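Side-chain contacts in RavA (Legionella pneumophila str. Paris, PDB 6WO6), which is a Legionella pneumophila effector that probably acts inside infected host cells and whose molecular activity is not established here: residues L36-A41 with H78-Q83; D8-L13 with A27-E32; D59-I64 with Q83-K88. The protein carries 2 engineered substitutions. All coordinates share one frame; numbering follows the deposited sequence.

Contact 1. Residues L36-A41 with H78-Q83; sequences LTNDAA and HSFLFQ. Engineered in segment 36-41: Ala40 (natural residue Glu), Ala41 (natural residue Lys).
Ala41, whose methyl lies on the Phe80 ring, is tied back into its own first helical turn by its backbone N, which bonds to Thr37 O at 2.7 Å. Thr37 is the N-cap of helix 38-51: its OG1 accepts the N-H of Ala40 at 3.1 Å in a nearly straight bond (166°). This start of a helix packs against helix 77-92 through one aromatic ring, and no hydrogen bond crosses between the two. Phe80 reaches out with CG anti to its carbonyl carbon (chi1 -71°), and Ala41 CB sits almost centrally over one face of the ring, 4.3 Å from the centroid, in a CH-pi contact. Ala40 and Ala41 are both engineered (natural Glu and Lys).

Asn38, an exposed residue, flanks the ring. Its side chain runs across Phe80 at about a right angle, with CG 3.9 Å from Phe80 CZ and the amide plane turned 56° from the ring plane. The amide meets the ring by van der Waals contact. Leu42 and Ala45, further along helix 38-51, also touch Phe80, so the ring bears on more than the first turn. The backbone carbonyl of Asn38 approaches the same ring obliquely, its O 3.7 Å from Phe80 CE2.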
# COMPACT_ATOMS: atom_id res chain seq x y z
N LEU A 36 17.79 25.29 32.16
CA LEU A 36 18.44 24.72 30.99
C LEU A 36 18.45 25.71 29.83
O LEU A 36 17.53 26.51 29.66
CB LEU A 36 17.73 23.43 30.54
CG LEU A 36 17.87 22.17 31.39
CD1 LEU A 36 16.92 21.10 30.87
CD2 LEU A 36 19.30 21.65 31.37
N THR A 37 19.50 25.62 29.01
CA THR A 37 19.53 26.39 27.78
C THR A 37 18.46 25.88 26.82
O THR A 37 17.95 24.76 26.95
CB THR A 37 20.91 26.31 27.11
OG1 THR A 37 20.99 25.13 26.31
CG2 THR A 37 22.01 26.27 28.15
N ASN A 38 18.10 26.73 25.85
CA ASN A 38 17.01 26.38 24.95
C ASN A 38 17.36 25.20 24.06
O ASN A 38 16.50 24.37 23.75
CB ASN A 38 16.61 27.60 24.12
CG ASN A 38 15.79 28.60 24.92
OD1 ASN A 38 15.61 28.45 26.13
ND2 ASN A 38 15.29 29.62 24.24
N ASP A 39 18.62 25.09 23.63
CA ASP A 39 19.04 23.92 22.86
C ASP A 39 19.02 22.66 23.72
O ASP A 39 18.51 21.61 23.29
CB ASP A 39 20.42 24.15 22.26
CG ASP A 39 20.42 25.22 21.18
OD1 ASP A 39 19.55 25.16 20.29
OD2 ASP A 39 21.28 26.13 21.24
N ALA A 40 19.56 22.74 24.94
CA ALA A 40 19.53 21.59 25.83
C ALA A 40 18.09 21.22 26.21
O ALA A 40 17.75 20.04 26.29
CB ALA A 40 20.35 21.88 27.09
N ALA A 41 17.24 22.23 26.43
CA ALA A 41 15.84 21.96 26.75
C ALA A 41 15.14 21.28 25.58
O ALA A 41 14.36 20.34 25.78
CB ALA A 41 15.13 23.25 27.13
N HIS A 78 8.30 23.50 30.16
CA HIS A 78 6.98 22.95 29.88
C HIS A 78 6.54 23.24 28.45
O HIS A 78 5.89 22.41 27.81
CB HIS A 78 5.96 23.49 30.88
CG HIS A 78 4.56 23.03 30.62
ND1 HIS A 78 3.71 23.68 29.75
CD2 HIS A 78 3.86 21.99 31.12
CE1 HIS A 78 2.54 23.05 29.73
NE2 HIS A 78 2.61 22.02 30.55
N SER A 79 6.89 24.43 27.94
CA SER A 79 6.56 24.77 26.56
C SER A 79 7.21 23.79 25.58
O SER A 79 6.55 23.26 24.68
CB SER A 79 7.00 26.20 26.27
OG SER A 79 6.73 26.56 24.92
N PHE A 80 8.51 23.55 25.76
CA PHE A 80 9.22 22.60 24.90
C PHE A 80 8.61 21.20 25.00
O PHE A 80 8.39 20.54 23.98
CB PHE A 80 10.70 22.55 25.28
CG PHE A 80 11.47 23.79 24.90
CD1 PHE A 80 11.51 24.88 25.75
CD2 PHE A 80 12.15 23.85 23.69
CE1 PHE A 80 12.22 26.02 25.40
CE2 PHE A 80 12.86 24.98 23.34
CZ PHE A 80 12.89 26.07 24.19
N LEU A 81 8.33 20.75 26.23
CA LEU A 81 7.80 19.40 26.40
C LEU A 81 6.43 19.25 25.76
O LEU A 81 6.14 18.23 25.12
CB LEU A 81 7.74 19.04 27.88
CG LEU A 81 7.52 17.54 28.15
CD1 LEU A 81 8.62 16.74 27.49
CD2 LEU A 81 7.45 17.25 29.64
N PHE A 82 5.57 20.27 25.90
CA PHE A 82 4.24 20.18 25.30
C PHE A 82 4.31 20.21 23.78
O PHE A 82 3.59 19.47 23.11
CB PHE A 82 3.35 21.31 25.82
CG PHE A 82 1.90 21.13 25.46
CD1 PHE A 82 1.13 20.19 26.12
CD2 PHE A 82 1.31 21.90 24.48
CE1 PHE A 82 -0.20 20.01 25.80
CE2 PHE A 82 -0.02 21.74 24.15
CZ PHE A 82 -0.78 20.79 24.81
N GLN A 83 5.19 21.05 23.21
CA GLN A 83 5.34 21.07 21.76
C GLN A 83 5.86 19.73 21.24
O GLN A 83 5.42 19.25 20.19
CB GLN A 83 6.26 22.21 21.34
CG GLN A 83 5.63 23.59 21.47
CD GLN A 83 6.59 24.71 21.13
OE1 GLN A 83 6.56 25.27 20.03
NE2 GLN A 83 7.46 25.06 22.08

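Contact 2. Residues D8-L13 with A27-E32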
# COMPACT_ATOMS: atom_id res chain seq x y z
N ASP A 8 22.97 19.83 34.92
CA ASP A 8 23.73 18.93 34.07
C ASP A 8 23.26 17.48 34.21
O ASP A 8 23.29 16.73 33.23
CB ASP A 8 25.22 19.04 34.41
CG ASP A 8 25.72 20.47 34.37
OD1 ASP A 8 25.60 21.18 35.40
OD2 ASP A 8 26.21 20.91 33.31
N GLU A 9 22.81 17.09 35.40
CA GLU A 9 22.34 15.72 35.60
C GLU A 9 21.05 15.47 34.83
O GLU A 9 20.86 14.38 34.27
CB GLU A 9 22.16 15.45 37.09
CG GLU A 9 23.46 15.23 37.83
CD GLU A 9 23.27 15.08 39.33
OE1 GLU A 9 22.17 15.42 39.82
OE2 GLU A 9 24.22 14.63 40.01
N LEU A 10 20.14 16.45 34.80
CA LEU A 10 18.97 16.34 33.94
C LEU A 10 19.38 16.33 32.47
O LEU A 10 18.79 15.61 31.66
CB LEU A 10 18.00 17.49 34.22
CG LEU A 10 17.38 17.54 35.61
CD1 LEU A 10 16.71 18.88 35.86
CD2 LEU A 10 16.38 16.40 35.80
N LYS A 11 20.38 17.14 32.12
CA LYS A 11 20.88 17.15 30.76
C LYS A 11 21.46 15.79 30.35
O LYS A 11 21.43 15.43 29.17
CB LYS A 11 21.92 18.26 30.61
CG LYS A 11 22.51 18.45 29.23
CD LYS A 11 23.61 19.51 29.28
CE LYS A 11 24.39 19.57 27.98
NZ LYS A 11 25.69 20.28 28.17
N GLY A 12 21.97 15.02 31.32
CA GLY A 12 22.64 13.77 31.02
C GLY A 12 21.89 12.50 31.36
O GLY A 12 22.51 11.43 31.39
N LEU A 13 20.59 12.56 31.64
CA LEU A 13 19.83 11.35 31.90
C LEU A 13 19.85 10.45 30.67
O LEU A 13 19.70 10.92 29.53
CB LEU A 13 18.39 11.70 32.27
CG LEU A 13 18.19 12.58 33.50
CD1 LEU A 13 16.72 12.95 33.67
CD2 LEU A 13 18.72 11.88 34.74
N ALA A 27 7.36 18.12 38.55
CA ALA A 27 7.24 19.22 39.51
C ALA A 27 8.47 19.33 40.40
O ALA A 27 8.87 20.45 40.76
CB ALA A 27 5.98 19.04 40.35
N GLU A 28 9.07 18.20 40.78
CA GLU A 28 10.25 18.24 41.64
C GLU A 28 11.41 18.97 40.96
O GLU A 28 12.17 19.69 41.62
CB GLU A 28 10.68 16.82 42.02
CG GLU A 28 9.72 16.07 42.91
CD GLU A 28 10.11 14.61 43.06
OE1 GLU A 28 11.10 14.19 42.43
OE2 GLU A 28 9.43 13.88 43.81
N ASN A 29 11.56 18.79 39.65
CA ASN A 29 12.71 19.29 38.91
C ASN A 29 12.40 20.56 38.12
O ASN A 29 13.17 20.92 37.23
CB ASN A 29 13.23 18.20 37.98
CG ASN A 29 13.51 16.90 38.70
OD1 ASN A 29 14.62 16.66 39.18
ND2 ASN A 29 12.50 16.04 38.78
N ARG A 30 11.31 21.25 38.45
CA ARG A 30 10.86 22.39 37.65
C ARG A 30 11.93 23.47 37.57
O ARG A 30 12.25 23.98 36.48
CB ARG A 30 9.56 22.96 38.22
CG ARG A 30 9.08 24.23 37.54
CD ARG A 30 7.82 24.78 38.19
NE ARG A 30 6.67 23.92 37.97
CZ ARG A 30 6.22 23.02 38.84
NH1 ARG A 30 5.16 22.28 38.54
NH2 ARG A 30 6.83 22.86 40.01
N GLU A 31 12.51 23.85 38.72
CA GLU A 31 13.48 24.94 38.74
C GLU A 31 14.73 24.59 37.94
O GLU A 31 15.16 25.35 37.06
CB GLU A 31 13.83 25.29 40.18
CG GLU A 31 14.77 26.48 40.34
CD GLU A 31 15.11 26.77 41.79
OE1 GLU A 31 14.54 26.10 42.68
OE2 GLU A 31 15.94 27.67 42.04
N GLU A 32 15.32 23.43 38.23
CA GLU A 32 16.53 23.03 37.51
C GLU A 32 16.25 22.75 36.04
O GLU A 32 17.12 22.99 35.20
CB GLU A 32 17.15 21.81 38.18
CG GLU A 32 17.77 22.10 39.54
CD GLU A 32 18.93 23.08 39.45
OE1 GLU A 32 19.75 22.96 38.51
OE2 GLU A 32 19.03 23.98 40.31
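Leu10 fills the tight part of this contact with its two methyls. CD1 lies against the aliphatic base of Glu32, 3.8 Å from its CB and nearly as close to its backbone carbonyl carbon, and also comes within 4.1 Å of Asn29 CB. CD2 turns to the amide of Asn29, lying 3.8 Å from OD1. The leucine crosses the Glu32 side chain at about a right angle, and its CG stands anti to the carbonyl carbon (chi1 -64°), which carries the branch toward the 27-32 segment. Phe5, in a loop, and Leu20 of helix 16-20 also touch Leu10, which is buried.

The arrangement joins the short N-terminal helix 7-11 to a break between two further short helices: Asn29 follows helix 23-28 and stands at the N-cap position of helix 30-34, although its side chain makes no capping bond. Instead ND2 donates to Ala25 O in the preceding turn, and OD1 accepts a weak hydrogen bond from Phe5 N. The buried amide thus has polar partners on both of its heteroatoms while it lies against a leucine methyl.

Toward solvent the packing gives way to charge. Glu32 bends at chi2 (-63°), and its OE2 forms a salt bridge with Lys35 NZ. On this loose side the exposed Asp8 keeps its OD1 6.9 Å from Glu32 OE1.

Contact 3. Residues D59-I64 with Q83-K88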
# COMPACT_ATOMS: atom_id res chain seq x y z
N ASP A 59 -1.66 8.93 28.85
CA ASP A 59 -1.28 9.10 30.25
C ASP A 59 -0.25 10.22 30.39
O ASP A 59 -0.46 11.18 31.14
CB ASP A 59 -0.72 7.79 30.81
CG ASP A 59 -1.81 6.76 31.08
OD1 ASP A 59 -2.91 7.16 31.52
OD2 ASP A 59 -1.56 5.56 30.85
N PHE A 60 0.84 10.13 29.62
CA PHE A 60 1.87 11.16 29.66
C PHE A 60 1.27 12.54 29.45
O PHE A 60 1.67 13.51 30.12
CB PHE A 60 2.94 10.88 28.61
CG PHE A 60 4.18 11.70 28.77
CD1 PHE A 60 4.59 12.12 30.03
CD2 PHE A 60 4.94 12.08 27.67
CE1 PHE A 60 5.74 12.88 30.18
CE2 PHE A 60 6.08 12.84 27.82
CZ PHE A 60 6.48 13.24 29.08
N ALA A 61 0.29 12.65 28.55
CA ALA A 61 -0.37 13.93 28.31
C ALA A 61 -0.84 14.54 29.63
O ALA A 61 -0.44 15.65 29.99
CB ALA A 61 -1.54 13.75 27.35
N HIS A 62 -1.65 13.79 30.38
CA HIS A 62 -2.16 14.31 31.64
C HIS A 62 -1.03 14.68 32.58
O HIS A 62 -1.11 15.68 33.30
CB HIS A 62 -3.10 13.29 32.29
CG HIS A 62 -4.35 13.04 31.51
ND1 HIS A 62 -4.91 13.99 30.68
CD2 HIS A 62 -5.15 11.94 31.41
CE1 HIS A 62 -6.00 13.49 30.11
NE2 HIS A 62 -6.16 12.25 30.54
N ALA A 63 0.06 13.90 32.56
CA ALA A 63 1.22 14.23 33.38
C ALA A 63 1.72 15.64 33.07
O ALA A 63 1.90 16.45 33.98
CB ALA A 63 2.33 13.20 33.15
N ILE A 64 1.90 15.95 31.79
CA ILE A 64 2.35 17.29 31.41
C ILE A 64 1.36 18.34 31.90
O ILE A 64 1.76 19.44 32.29
CB ILE A 64 2.55 17.36 29.88
CG1 ILE A 64 3.59 16.34 29.43
CG2 ILE A 64 2.96 18.76 29.46
CD1 ILE A 64 3.78 16.29 27.93
N GLN A 83 5.19 21.05 23.21
CA GLN A 83 5.34 21.07 21.76
C GLN A 83 5.86 19.73 21.24
O GLN A 83 5.42 19.25 20.19
CB GLN A 83 6.26 22.21 21.34
CG GLN A 83 5.63 23.59 21.47
CD GLN A 83 6.59 24.71 21.13
OE1 GLN A 83 6.56 25.27 20.03
NE2 GLN A 83 7.46 25.06 22.08
N ALA A 84 6.79 19.11 21.97
CA ALA A 84 7.31 17.81 21.56
C ALA A 84 6.22 16.74 21.61
O ALA A 84 6.10 15.91 20.69
CB ALA A 84 8.50 17.42 22.43
N TYR A 85 5.43 16.73 22.69
CA TYR A 85 4.29 15.81 22.76
C TYR A 85 3.34 16.04 21.60
O TYR A 85 2.79 15.09 21.04
CB TYR A 85 3.55 15.96 24.09
CG TYR A 85 2.19 15.28 24.09
CD1 TYR A 85 2.08 13.92 24.29
CD2 TYR A 85 1.03 16.01 23.86
CE1 TYR A 85 0.84 13.29 24.28
CE2 TYR A 85 -0.21 15.40 23.85
CZ TYR A 85 -0.30 14.04 24.06
OH TYR A 85 -1.53 13.42 24.04
N GLN A 86 3.10 17.31 21.24
CA GLN A 86 2.23 17.61 20.11
C GLN A 86 2.76 17.00 18.83
O GLN A 86 2.01 16.37 18.07
CB GLN A 86 2.07 19.13 19.97
CG GLN A 86 1.17 19.77 21.00
CD GLN A 86 -0.29 19.45 20.76
OE1 GLN A 86 -0.95 20.08 19.93
NE2 GLN A 86 -0.81 18.47 21.49
N VAL A 87 4.05 17.17 18.57
CA VAL A 87 4.66 16.60 17.37
C VAL A 87 4.45 15.09 17.33
O VAL A 87 3.94 14.54 16.34
CB VAL A 87 6.16 16.96 17.30
CG1 VAL A 87 6.83 16.20 16.17
CG2 VAL A 87 6.34 18.45 17.13
N LYS A 88 4.82 14.40 18.40
CA LYS A 88 4.73 12.94 18.38
C LYS A 88 3.28 12.47 18.31
O LYS A 88 2.98 11.50 17.60
CB LYS A 88 5.42 12.34 19.61
CG LYS A 88 5.27 10.82 19.69
CD LYS A 88 6.52 10.15 20.23
CE LYS A 88 6.30 8.65 20.41
NZ LYS A 88 7.50 7.96 20.95
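Two torsions bring Tyr85 and Ile64 together: Tyr85 swings CG anti to its backbone N (chi1 166°), sending the ring toward helix 54-66, while Ile64 holds CG1 anti to its carbonyl carbon (chi1 -60°) and extends CD1 toward the base of the tyrosine. CD1 meets Tyr85 CB at 3.9 Å, the two side chains slanting past one another, and its approach to the ring itself is oblique. The outer half of the ring lies against Ala61. There the alanine CA stands 4.2 Å above the ring plane, displaced toward the rim, and its CB is 3.5 Å from CZ and 3.3 Å from OH. No hydrogen bond links the two segments, so the phenol meets its neighbour here by van der Waals contact.

The pairing joins two helices of the N-terminal alpha-helical region, 54-66 and 77-92, with Ala61 CA the atom of the first helix that lies over the face of the ring. Ala61 and Ile64 are three residues apart and present neighbouring positions on that helix, one to the far end of the tyrosine and the other to its base.

Ile64 CD1 also lies 4.1 Å above one face of Phe60, one turn earlier, and Phe60 in turn meets Tyr17 edge-to-face. On helix 77-92, the buried Lys88 carries its NZ to the carbonyl oxygens of Val49 and Cys52, two hydrogen bonds that would help offset the cost of burying an ammonium group beside the C-terminal end of helix 38-51.

How the contacts relate
All three contacts lie in the N-terminal part of an elongated chain of helices and loops without strands, and none has a hydrogen bond between its own segments. Contact 2 is the buried one, formed by short helices near the chain start; contacts 1 and 3 are only partly buried. These two share helix 77-92, which sends an aromatic side chain to helix 38-51 in one and to helix 54-66 in the other. They also touch directly: His78 NE2 makes a weak hydrogen bond to Ile64 O, and Leu81 packs on Ile64 and Phe60. Contact 2 meets contact 1 only by adjoining it in sequence; it packs a leucine on an amide and a glutamate, whereas contacts 1 and 3 each centre on an aromatic ring.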